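Local coordinates for protein genome packaging NTPase B204 (Sulfolobus turreted icosahedral virus 2, PDB 4KFU) that probably hydrolyses ATP to power the packaging of viral DNA into the capsid, as a P-loop NTPase of the FtsK-HerA superfamily, at residues S61-K66 against E82-A87; Q86-H91 against T98-D103. One frame throughout, in Å; residues are numbered along the deposited sequence.

Contact 1 of 2, residues S61-K66 against E82-A87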
ATOM      1  N   SER A  61       1.706  -5.503 -21.546  1.00 27.08           N
ATOM      2  CA  SER A  61       3.092  -5.434 -21.987  1.00 31.39           C
ATOM      3  C   SER A  61       3.790  -4.234 -21.373  1.00 27.03           C
ATOM      4  O   SER A  61       4.939  -4.334 -20.936  1.00 29.31           O
ATOM      5  CB  SER A  61       3.158  -5.346 -23.516  1.00 31.66           C
ATOM      6  OG  SER A  61       4.492  -5.095 -23.932  1.00 41.45           O
ATOM      7  N   ASP A  62       3.094  -3.098 -21.356  1.00 28.17           N
ATOM      8  CA  ASP A  62       3.620  -1.890 -20.721  1.00 27.97           C
ATOM      9  C   ASP A  62       3.951  -2.127 -19.247  1.00 27.00           C
ATOM     10  O   ASP A  62       4.953  -1.622 -18.741  1.00 27.67           O
ATOM     11  CB  ASP A  62       2.618  -0.737 -20.832  1.00 27.71           C
ATOM     12  CG  ASP A  62       2.447  -0.232 -22.251  1.00 34.08           C
ATOM     13  OD1 ASP A  62       3.222  -0.659 -23.139  1.00 37.85           O
ATOM     14  OD2 ASP A  62       1.529   0.596 -22.470  1.00 28.70           O
ATOM     15  N   ILE A  63       3.112  -2.897 -18.559  1.00 27.77           N
ATOM     16  CA  ILE A  63       3.335  -3.139 -17.131  1.00 27.36           C
ATOM     17  C   ILE A  63       4.657  -3.862 -16.923  1.00 26.75           C
ATOM     18  O   ILE A  63       5.430  -3.514 -16.036  1.00 20.78           O
ATOM     19  CB  ILE A  63       2.187  -3.947 -16.502  1.00 27.01           C
ATOM     20  CG1 ILE A  63       0.862  -3.216 -16.711  1.00 30.07           C
ATOM     21  CG2 ILE A  63       2.429  -4.173 -15.015  1.00 24.13           C
ATOM     22  CD1 ILE A  63      -0.327  -3.940 -16.108  1.00 31.30           C
ATOM     23  N   VAL A  64       4.936  -4.851 -17.766  1.00 25.61           N
ATOM     24  CA  VAL A  64       6.192  -5.590 -17.663  1.00 24.89           C
ATOM     25  C   VAL A  64       7.420  -4.778 -18.116  1.00 28.66           C
ATOM     26  O   VAL A  64       8.476  -4.841 -17.483  1.00 27.46           O
ATOM     27  CB  VAL A  64       6.129  -6.926 -18.471  1.00 25.85           C
ATOM     28  CG1 VAL A  64       7.417  -7.728 -18.299  1.00 23.97           C
ATOM     29  CG2 VAL A  64       4.932  -7.751 -18.040  1.00 24.62           C
ATOM     30  N   SER A  65       7.289  -4.023 -19.210  1.00 28.34           N
ATOM     31  CA  SER A  65       8.457  -3.406 -19.843  1.00 26.83           C
ATOM     32  C   SER A  65       8.875  -2.032 -19.306  1.00 31.95           C
ATOM     33  O   SER A  65      10.056  -1.679 -19.364  1.00 34.27           O
ATOM     34  CB  SER A  65       8.283  -3.336 -21.370  1.00 32.68           C
ATOM     35  OG  SER A  65       7.225  -2.467 -21.727  1.00 35.39           O
ATOM     36  N   LYS A  66       7.918  -1.256 -18.798  1.00 27.57           N
ATOM     37  CA  LYS A  66       8.203   0.103 -18.328  1.00 26.80           C
ATOM     38  C   LYS A  66       8.690   0.099 -16.883  1.00 31.33           C
ATOM     39  O   LYS A  66       8.047  -0.489 -16.006  1.00 31.18           O
ATOM     40  CB  LYS A  66       6.958   0.981 -18.464  1.00 27.06           C
ATOM     41  CG  LYS A  66       6.454   1.134 -19.904  1.00 28.84           C
ATOM     42  CD  LYS A  66       7.455   1.898 -20.770  1.00 30.75           C
ATOM     43  CE  LYS A  66       6.999   1.952 -22.227  1.00 36.16           C
ATOM     44  NZ  LYS A  66       6.811   0.573 -22.760  1.00 42.80           N
ATOM     45  N   GLU A  82      -5.612 -10.162 -10.313  1.00 20.39           N
ATOM     46  CA  GLU A  82      -4.904 -11.393 -10.652  1.00 21.14           C
ATOM     47  C   GLU A  82      -4.000 -11.175 -11.867  1.00 19.72           C
ATOM     48  O   GLU A  82      -2.835 -11.585 -11.864  1.00 21.43           O
ATOM     49  CB  GLU A  82      -5.876 -12.560 -10.854  1.00 24.82           C
ATOM     50  CG  GLU A  82      -6.521 -13.022  -9.550  1.00 27.26           C
ATOM     51  CD  GLU A  82      -6.555 -14.536  -9.409  1.00 37.37           C
ATOM     52  OE1 GLU A  82      -7.609 -15.133  -9.728  1.00 42.40           O
ATOM     53  OE2 GLU A  82      -5.534 -15.130  -8.972  1.00 30.99           O
ATOM     54  N   LYS A  83      -4.533 -10.492 -12.878  1.00 17.75           N
ATOM     55  CA  LYS A  83      -3.783 -10.191 -14.097  1.00 23.16           C
ATOM     56  C   LYS A  83      -2.615  -9.269 -13.780  1.00 21.07           C
ATOM     57  O   LYS A  83      -1.498  -9.471 -14.248  1.00 18.56           O
ATOM     58  CB  LYS A  83      -4.713  -9.503 -15.108  1.00 27.32           C
ATOM     59  CG  LYS A  83      -4.231  -9.522 -16.538  1.00 37.47           C
ATOM     60  CD  LYS A  83      -4.867  -8.386 -17.351  1.00 40.01           C
ATOM     61  CE  LYS A  83      -6.346  -8.206 -17.036  1.00 41.32           C
ATOM     62  NZ  LYS A  83      -6.942  -7.100 -17.855  1.00 43.23           N
ATOM     63  N   LEU A  84      -2.874  -8.252 -12.965  1.00 20.95           N
ATOM     64  CA  LEU A  84      -1.833  -7.296 -12.571  1.00 21.90           C
ATOM     65  C   LEU A  84      -0.701  -7.960 -11.802  1.00 19.49           C
ATOM     66  O   LEU A  84       0.463  -7.579 -11.942  1.00 17.45           O
ATOM     67  CB  LEU A  84      -2.448  -6.176 -11.715  1.00 18.82           C
ATOM     68  CG  LEU A  84      -1.481  -5.200 -11.041  1.00 20.74           C
ATOM     69  CD1 LEU A  84      -0.666  -4.442 -12.072  1.00 18.13           C
ATOM     70  CD2 LEU A  84      -2.220  -4.214 -10.145  1.00 21.79           C
ATOM     71  N   TRP A  85      -1.056  -8.932 -10.963  1.00 19.51           N
ATOM     72  CA  TRP A  85      -0.059  -9.634 -10.157  1.00 18.09           C
ATOM     73  C   TRP A  85       0.883 -10.468 -11.032  1.00 18.61           C
ATOM     74  O   TRP A  85       2.107 -10.463 -10.833  1.00 16.99           O
ATOM     75  CB  TRP A  85      -0.753 -10.491  -9.095  1.00 19.47           C
ATOM     76  CG  TRP A  85       0.192 -11.244  -8.193  1.00 21.35           C
ATOM     77  CD1 TRP A  85       0.410 -12.597  -8.178  1.00 24.17           C
ATOM     78  CD2 TRP A  85       1.036 -10.690  -7.172  1.00 20.05           C
ATOM     79  NE1 TRP A  85       1.348 -12.912  -7.218  1.00 18.08           N
ATOM     80  CE2 TRP A  85       1.743 -11.770  -6.590  1.00 21.53           C
ATOM     81  CE3 TRP A  85       1.260  -9.395  -6.696  1.00 21.24           C
ATOM     82  CZ2 TRP A  85       2.664 -11.580  -5.555  1.00 21.25           C
ATOM     83  CZ3 TRP A  85       2.170  -9.219  -5.665  1.00 17.91           C
ATOM     84  CH2 TRP A  85       2.865 -10.308  -5.113  1.00 19.18           C
ATOM     85  N   GLN A  86       0.316 -11.183 -11.997  1.00 17.96           N
ATOM     86  CA  GLN A  86       1.117 -11.983 -12.912  1.00 22.61           C
ATOM     87  C   GLN A  86       2.057 -11.095 -13.709  1.00 17.75           C
ATOM     88  O   GLN A  86       3.236 -11.429 -13.900  1.00 21.31           O
ATOM     89  CB  GLN A  86       0.216 -12.772 -13.878  1.00 20.78           C
ATOM     90  CG  GLN A  86      -0.594 -13.889 -13.228  1.00 24.20           C
ATOM     91  CD  GLN A  86       0.277 -14.923 -12.528  1.00 29.85           C
ATOM     92  OE1 GLN A  86       1.303 -15.370 -13.064  1.00 32.71           O
ATOM     93  NE2 GLN A  86      -0.136 -15.320 -11.328  1.00 24.48           N
ATOM     94  N   ALA A  87       1.535  -9.965 -14.178  1.00 20.20           N
ATOM     95  CA  ALA A  87       2.346  -9.004 -14.936  1.00 22.17           C
ATOM     96  C   ALA A  87       3.413  -8.377 -14.040  1.00 21.11           C
ATOM     97  O   ALA A  87       4.525  -8.086 -14.486  1.00 20.20           O
ATOM     98  CB  ALA A  87       1.462  -7.921 -15.571  1.00 21.01           C
TER
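Ile63 reaches from helix 60-65 to helix 78-95 with both of its branches, and each meets a different residue one turn apart. Its CG2 methyl sits 3.9 Å from Ala87 CB, with Ile63 CB itself close behind. The longer branch ends in CD1, which lies 4.1 Å from Leu84 CD1; the two side chains cross at about a right angle and meet methyl to methyl. Ile63 CG1 stands beside its backbone N (chi1 -57°) and runs on extended, which carries CD1 to Leu84 while CG2 stays over Ala87. Leu84 does not aim its CB at helix 60-65; its CD1 branch makes the reach. Val64 adds a looser apolar touch, its CG2 being 4.3 Å from Ala87 CB.

The two helices connect to parallel strands of the P-loop NTPase alpha/beta fold: helix 60-65 precedes strand 68-72, and helix 78-95 leads from it to strand 98-102. These strands follow each other in the chain, with strand 35-40 between them in the sheet. The helix segments run roughly parallel, at 36° with axes 9.7 Å apart. At the small Ala87 the chains come near, CA of Val64 being 5.8 Å from CA of Ala87. Leu60 also touches Ala87, widening the apolar patch, while Leu84 lies against Ile37 and Asp39 of strand 35-40, its side chain about 5 Å from the bound zinc ion that Asp39 helps to hold.

Carbon-to-oxygen packing accompanies the methyl contacts. Val64 CG2 lies 3.6 Å from Ala87 O; the methyl stands beside the backbone N of Val64 because CG1 takes the position anti to it (chi1 -177°). No hydrogen bond joins these two segments; one turn further along helix 78-95, ND1 of His91 probably bonds to Ile63 O.

Contact 2 of 2, residues Q86-H91 against T98-D103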
ATOM      1  N   GLN A  86       0.316 -11.183 -11.997  1.00 17.96           N
ATOM      2  CA  GLN A  86       1.117 -11.983 -12.912  1.00 22.61           C
ATOM      3  C   GLN A  86       2.057 -11.095 -13.709  1.00 17.75           C
ATOM      4  O   GLN A  86       3.236 -11.429 -13.900  1.00 21.31           O
ATOM      5  CB  GLN A  86       0.216 -12.772 -13.878  1.00 20.78           C
ATOM      6  CG  GLN A  86      -0.594 -13.889 -13.228  1.00 24.20           C
ATOM      7  CD  GLN A  86       0.277 -14.923 -12.528  1.00 29.85           C
ATOM      8  OE1 GLN A  86       1.303 -15.370 -13.064  1.00 32.71           O
ATOM      9  NE2 GLN A  86      -0.136 -15.320 -11.328  1.00 24.48           N
ATOM     10  N   ALA A  87       1.535  -9.965 -14.178  1.00 20.20           N
ATOM     11  CA  ALA A  87       2.346  -9.004 -14.936  1.00 22.17           C
ATOM     12  C   ALA A  87       3.413  -8.377 -14.040  1.00 21.11           C
ATOM     13  O   ALA A  87       4.525  -8.086 -14.486  1.00 20.20           O
ATOM     14  CB  ALA A  87       1.462  -7.921 -15.571  1.00 21.01           C
ATOM     15  N   SER A  88       3.077  -8.155 -12.769  1.00 19.49           N
ATOM     16  CA  SER A  88       4.046  -7.578 -11.832  1.00 19.69           C
ATOM     17  C   SER A  88       5.214  -8.517 -11.563  1.00 18.65           C
ATOM     18  O   SER A  88       6.349  -8.078 -11.435  1.00 21.68           O
ATOM     19  CB  SER A  88       3.364  -7.199 -10.502  1.00 20.62           C
ATOM     20  OG  SER A  88       2.387  -6.186 -10.695  1.00 20.08           O
ATOM     21  N   LYS A  89       4.920  -9.806 -11.432  1.00 17.54           N
ATOM     22  CA  LYS A  89       5.961 -10.817 -11.240  1.00 19.68           C
ATOM     23  C   LYS A  89       6.940 -10.854 -12.427  1.00 23.49           C
ATOM     24  O   LYS A  89       8.158 -10.941 -12.247  1.00 26.04           O
ATOM     25  CB  LYS A  89       5.334 -12.191 -10.993  1.00 20.16           C
ATOM     26  CG  LYS A  89       4.734 -12.350  -9.593  1.00 21.47           C
ATOM     27  CD  LYS A  89       4.468 -13.814  -9.230  1.00 24.57           C
ATOM     28  CE  LYS A  89       3.280 -14.383  -9.970  1.00 24.83           C
ATOM     29  NZ  LYS A  89       2.960 -15.754  -9.470  1.00 27.34           N
ATOM     30  N   LEU A  90       6.407 -10.768 -13.641  1.00 21.69           N
ATOM     31  CA  LEU A  90       7.273 -10.723 -14.823  1.00 24.39           C
ATOM     32  C   LEU A  90       8.053  -9.408 -14.882  1.00 27.49           C
ATOM     33  O   LEU A  90       9.240  -9.399 -15.215  1.00 26.28           O
ATOM     34  CB  LEU A  90       6.476 -10.982 -16.106  1.00 23.27           C
ATOM     35  CG  LEU A  90       5.910 -12.411 -16.198  1.00 23.96           C
ATOM     36  CD1 LEU A  90       4.948 -12.573 -17.379  1.00 25.45           C
ATOM     37  CD2 LEU A  90       7.028 -13.447 -16.283  1.00 24.60           C
ATOM     38  N   HIS A  91       7.390  -8.305 -14.535  1.00 20.41           N
ATOM     39  CA  HIS A  91       8.084  -7.032 -14.382  1.00 24.10           C
ATOM     40  C   HIS A  91       9.274  -7.175 -13.432  1.00 25.29           C
ATOM     41  O   HIS A  91      10.344  -6.624 -13.682  1.00 22.48           O
ATOM     42  CB  HIS A  91       7.127  -5.970 -13.839  1.00 23.99           C
ATOM     43  CG  HIS A  91       7.789  -4.670 -13.507  1.00 25.92           C
ATOM     44  ND1 HIS A  91       7.557  -3.518 -14.229  1.00 27.06           N
ATOM     45  CD2 HIS A  91       8.662  -4.331 -12.528  1.00 24.20           C
ATOM     46  CE1 HIS A  91       8.263  -2.527 -13.709  1.00 22.09           C
ATOM     47  NE2 HIS A  91       8.948  -2.997 -12.684  1.00 25.17           N
ATOM     48  N   THR A  98      10.702  -5.144  -7.040  1.00 28.58           N
ATOM     49  CA  THR A  98       9.809  -4.049  -7.403  1.00 25.54           C
ATOM     50  C   THR A  98       8.765  -3.846  -6.301  1.00 27.46           C
ATOM     51  O   THR A  98       8.337  -4.807  -5.665  1.00 23.91           O
ATOM     52  CB  THR A  98       9.085  -4.383  -8.741  1.00 29.25           C
ATOM     53  OG1 THR A  98      10.050  -4.473  -9.800  1.00 29.26           O
ATOM     54  CG2 THR A  98       8.039  -3.329  -9.099  1.00 27.21           C
ATOM     55  N   VAL A  99       8.368  -2.599  -6.061  1.00 26.80           N
ATOM     56  CA  VAL A  99       7.239  -2.340  -5.182  1.00 22.34           C
ATOM     57  C   VAL A  99       5.925  -2.125  -5.941  1.00 20.89           C
ATOM     58  O   VAL A  99       5.816  -1.230  -6.793  1.00 19.87           O
ATOM     59  CB  VAL A  99       7.505  -1.138  -4.271  1.00 22.24           C
ATOM     60  CG1 VAL A  99       6.333  -0.958  -3.338  1.00 22.46           C
ATOM     61  CG2 VAL A  99       8.789  -1.368  -3.482  1.00 23.50           C
ATOM     62  N   LEU A 100       4.937  -2.964  -5.640  1.00 17.21           N
ATOM     63  CA  LEU A 100       3.587  -2.776  -6.159  1.00 17.40           C
ATOM     64  C   LEU A 100       2.807  -1.867  -5.197  1.00 21.54           C
ATOM     65  O   LEU A 100       2.535  -2.253  -4.056  1.00 18.39           O
ATOM     66  CB  LEU A 100       2.876  -4.125  -6.304  1.00 16.39           C
ATOM     67  CG  LEU A 100       1.436  -4.079  -6.820  1.00 19.76           C
ATOM     68  CD1 LEU A 100       1.348  -3.316  -8.169  1.00 18.13           C
ATOM     69  CD2 LEU A 100       0.815  -5.492  -6.938  1.00 17.06           C
ATOM     70  N   ILE A 101       2.461  -0.669  -5.662  1.00 19.90           N
ATOM     71  CA  ILE A 101       1.740   0.317  -4.865  1.00 17.72           C
ATOM     72  C   ILE A 101       0.258   0.345  -5.201  1.00 20.60           C
ATOM     73  O   ILE A 101      -0.136   0.573  -6.351  1.00 20.50           O
ATOM     74  CB  ILE A 101       2.308   1.732  -5.087  1.00 23.45           C
ATOM     75  CG1 ILE A 101       3.829   1.729  -4.906  1.00 18.97           C
ATOM     76  CG2 ILE A 101       1.635   2.738  -4.145  1.00 19.61           C
ATOM     77  CD1 ILE A 101       4.471   3.124  -4.963  1.00 22.81           C
ATOM     78  N   ILE A 102      -0.566   0.115  -4.185  1.00 17.87           N
ATOM     79  CA  ILE A 102      -2.004   0.009  -4.376  1.00 21.69           C
ATOM     80  C   ILE A 102      -2.724   1.017  -3.509  1.00 26.06           C
ATOM     81  O   ILE A 102      -2.944   0.783  -2.316  1.00 20.88           O
ATOM     82  CB  ILE A 102      -2.517  -1.399  -4.043  1.00 21.49           C
ATOM     83  CG1 ILE A 102      -1.629  -2.448  -4.716  1.00 25.63           C
ATOM     84  CG2 ILE A 102      -3.983  -1.580  -4.505  1.00 22.22           C
ATOM     85  CD1 ILE A 102      -2.235  -3.813  -4.732  1.00 23.82           C
ATOM     86  N   ASP A 103      -3.076   2.156  -4.098  1.00 25.94           N
ATOM     87  CA  ASP A 103      -3.883   3.132  -3.363  1.00 24.33           C
ATOM     88  C   ASP A 103      -5.332   2.672  -3.420  1.00 25.91           C
ATOM     89  O   ASP A 103      -5.713   1.919  -4.333  1.00 33.47           O
ATOM     90  CB  ASP A 103      -3.705   4.546  -3.914  1.00 33.73           C
ATOM     91  CG  ASP A 103      -3.574   5.594  -2.797  1.00 36.12           C
ATOM     92  OD1 ASP A 103      -4.159   5.377  -1.704  1.00 31.53           O
ATOM     93  OD2 ASP A 103      -2.885   6.626  -3.005  1.00 31.39           O
TER
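With CG anti to its backbone N (chi1 174°), the His91 side chain reaches from helix 78-95 toward Thr98, whose OG1 stands beside its own backbone N (chi1 -64°) and meets the imidazole at its edge. Helix 78-95 is the connection of a beta-alpha-beta crossover between the parallel strands 68-72 and 98-102 of the P-loop NTPase fold, and it packs on one face of the sheet, against Thr98 and Leu100.

The Thr98 hydroxyl lies in the plane of the imidazole, 3.1 Å from His91 CD2. Thr98 CG2 lies well off the ring plane, 3.6 Å from His91 CD2, and the two side chains cross at about a right angle. Both imidazole nitrogens have partners beyond the strand: His91 ND1 probably bonds to Ile63 O, and His91 NE2 pairs with Ser35 OG. Thr98 OG1 pairs with Ser35 OG as well and with Gly96 O, so Ser35 links the two side chains. These bonds fix how the ring is turned, and Tyr95 meets it with planes at about 40°.

One helical turn earlier, Ser88 points its CB at the strand while its hydroxyl bonds back to Leu84 O. Strand 35-40 borders the contact through Ile37, which touches Ser88, His91 and Leu100. Ser88 OG faces both methyls of Leu100 from one side: 4.0 Å to Leu100 CD1 and 4.1 Å to Leu100 CD2.

In the fold
Both contacts use helix 78-95, sharing Gln86 and Ala87, and their centres are 7 Å apart. Contact 1 lies farther out, about 17 Å from the centre of the chain against 11 Å for contact 2, yet three of its four touching residues are buried, Val64 being partly exposed; all four of contact 2 are buried. The outer helix-to-helix contact is almost wholly methyl packing, with one methyl against a carbonyl oxygen. The inner helix-to-strand contact sets a histidine edge against a threonine hydroxyl and a serine oxygen against leucine methyls. His91 joins the two: its ND1 lies 2.8 Å from Ile63 O, probably a hydrogen bond, tying helix 60-65 to the ring that meets strand 98-102.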